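PDB 3FDH: SusD homolog from Bacteroides thetaiotaomicron VPI-5482, which probably binds glycans at the outer membrane for uptake, as SusD-type proteins do. Local coordinates for residues 205-210 with 438-443. Numbering follows the deposited sequence.
Sequences YTMRLI and FRRMKG
R440, reaching from helix 431-443, sets a face of its guanidinium against M207 at the end of helix 191-208, and van der Waals contact makes up most of the join. M207, a selenomethionine, holds CG 3.4 Å above the guanidinium plane of R440, offset toward the rim. The nearest guanidinium atom to M207 CG is R440 NH1, at 3.5 Å. M207 SE lies farther off, 4.0 Å from R440 NH1. The two side chains cross at about a right angle. I210 adds its CG2 branch obliquely, 4.2 Å from R440 NH1. With CG anti to the backbone N (chi1 171°) and chi2 also extended, the R440 chain runs straight out to the neighbouring helix and bends only at chi3 (59°), which turns the guanidinium against M207.

At the backbone, R440 CD approaches M207 O to 3.2 Å and R208 O to 3.6 Å, close carbon-oxygen approaches with no direct hydrogen bond across the segments. M207 O also accepts the amide of I210 at the helix end.

Polar linkage runs through one water, which accepts from R440 NE at 2.8 Å and from R208 NH1 at 3.0 Å, lying in plane at the edge of the R208 guanidinium. R440 forms salt bridges through NH1 to E344 and NH2 to D437; R208 does so through NH1 to E433 and NH2 to D125. Replacing R440 with an alanine is likely to leave E344 and D437 without this cationic mate, take one anchor from the water and uncover the flank of M207.

The arrangement is a buried helix-to-helix junction in which two arginines share a water and each is held by its own pair of carboxylates, joining helices 191-208, 335-348 and 431-443 within the largely helical SusD-like fold.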
# COMPACT_ATOMS: atom_id res chain seq x y z
N TYR A 205 -11.09 -1.12 5.68
CA TYR A 205 -11.81 -2.30 5.15
C TYR A 205 -13.31 -2.06 5.00
O TYR A 205 -13.96 -2.65 4.15
CB TYR A 205 -11.56 -3.56 5.97
CG TYR A 205 -10.09 -3.94 6.08
CD1 TYR A 205 -9.23 -3.86 4.98
CD2 TYR A 205 -9.57 -4.45 7.26
CE1 TYR A 205 -7.89 -4.21 5.10
CE2 TYR A 205 -8.24 -4.83 7.38
CZ TYR A 205 -7.40 -4.70 6.32
OH TYR A 205 -6.08 -5.07 6.49
N THR A 206 -13.83 -1.16 5.83
CA THR A 206 -15.23 -0.77 5.71
C THR A 206 -15.42 -0.02 4.39
O THR A 206 -16.34 -0.30 3.59
CB THR A 206 -15.72 0.05 6.92
OG1 THR A 206 -15.62 -0.78 8.10
CG2 THR A 206 -17.19 0.52 6.72
N MSE A 207 -14.53 0.93 4.14
CA MSE A 207 -14.62 1.70 2.89
C MSE A 207 -14.36 0.78 1.71
O MSE A 207 -14.94 0.93 0.63
CB MSE A 207 -13.66 2.88 2.89
CG MSE A 207 -13.87 3.76 1.68
SE MSE A 207 -15.48 4.75 1.75
CE MSE A 207 -14.69 5.94 2.95
N ARG A 208 -13.50 -0.21 1.91
CA ARG A 208 -13.16 -1.14 0.80
C ARG A 208 -14.38 -1.80 0.19
O ARG A 208 -14.46 -2.00 -1.04
CB ARG A 208 -12.22 -2.24 1.28
CG ARG A 208 -11.84 -3.19 0.15
CD ARG A 208 -10.60 -2.71 -0.60
NE ARG A 208 -9.42 -3.07 0.18
CZ ARG A 208 -8.55 -2.23 0.73
NH1 ARG A 208 -8.63 -0.94 0.54
NH2 ARG A 208 -7.52 -2.72 1.41
N LEU A 209 -15.33 -2.14 1.05
CA LEU A 209 -16.50 -2.96 0.63
C LEU A 209 -17.77 -2.16 0.35
O LEU A 209 -18.84 -2.71 0.19
CB LEU A 209 -16.83 -3.99 1.68
CG LEU A 209 -15.75 -4.94 2.17
CD1 LEU A 209 -16.41 -6.03 3.01
CD2 LEU A 209 -14.94 -5.54 1.06
N ILE A 210 -17.60 -0.87 0.28
CA ILE A 210 -18.73 0.07 0.17
C ILE A 210 -19.65 -0.22 -1.01
O ILE A 210 -20.85 -0.07 -0.91
CB ILE A 210 -18.25 1.55 0.13
CG1 ILE A 210 -19.40 2.49 0.48
CG2 ILE A 210 -17.60 1.89 -1.23
CD1 ILE A 210 -19.93 2.30 1.89
N PHE A 438 -8.06 2.37 -6.52
CA PHE A 438 -8.28 2.66 -7.95
C PHE A 438 -9.32 1.72 -8.47
O PHE A 438 -10.27 2.10 -9.18
CB PHE A 438 -6.97 2.48 -8.79
CG PHE A 438 -7.14 2.92 -10.21
CD1 PHE A 438 -7.01 4.24 -10.57
CD2 PHE A 438 -7.53 2.04 -11.16
CE1 PHE A 438 -7.23 4.64 -11.85
CE2 PHE A 438 -7.74 2.42 -12.44
CZ PHE A 438 -7.60 3.73 -12.80
N ARG A 439 -9.15 0.48 -8.09
CA ARG A 439 -10.06 -0.55 -8.53
C ARG A 439 -11.43 -0.41 -7.86
O ARG A 439 -12.48 -0.73 -8.43
CB ARG A 439 -9.49 -1.95 -8.26
CG ARG A 439 -8.30 -2.29 -9.12
CD ARG A 439 -7.87 -3.72 -8.79
NE ARG A 439 -7.33 -3.83 -7.44
CZ ARG A 439 -7.23 -4.94 -6.75
NH1 ARG A 439 -7.69 -6.05 -7.26
NH2 ARG A 439 -6.75 -4.91 -5.54
N ARG A 440 -11.44 0.12 -6.65
CA ARG A 440 -12.71 0.31 -5.94
C ARG A 440 -13.46 1.38 -6.69
O ARG A 440 -14.66 1.25 -6.92
CB ARG A 440 -12.50 0.66 -4.48
CG ARG A 440 -13.76 1.08 -3.77
CD ARG A 440 -13.55 1.22 -2.28
NE ARG A 440 -12.53 2.17 -1.91
CZ ARG A 440 -12.77 3.47 -1.70
NH1 ARG A 440 -13.99 3.97 -1.86
NH2 ARG A 440 -11.77 4.26 -1.38
N MSE A 441 -12.75 2.46 -7.06
CA MSE A 441 -13.36 3.55 -7.87
C MSE A 441 -13.93 3.02 -9.18
O MSE A 441 -15.01 3.44 -9.62
CB MSE A 441 -12.39 4.65 -8.18
CG MSE A 441 -12.39 5.54 -7.01
SE MSE A 441 -11.22 7.13 -6.95
CE MSE A 441 -9.55 6.38 -6.55
N LYS A 442 -13.18 2.11 -9.80
CA LYS A 442 -13.66 1.46 -11.00
C LYS A 442 -15.01 0.77 -10.80
O LYS A 442 -15.94 0.93 -11.60
CB LYS A 442 -12.67 0.42 -11.54
CG LYS A 442 -11.61 1.00 -12.36
CD LYS A 442 -10.72 -0.07 -13.06
CE LYS A 442 -11.41 -0.79 -14.19
NZ LYS A 442 -11.76 0.02 -15.39
N GLY A 443 -15.10 -0.01 -9.72
CA GLY A 443 -16.33 -0.70 -9.39
C GLY A 443 -17.48 0.26 -9.12
O GLY A 443 -18.63 -0.06 -9.38
O HOH W 1 -10.15 1.34 -0.71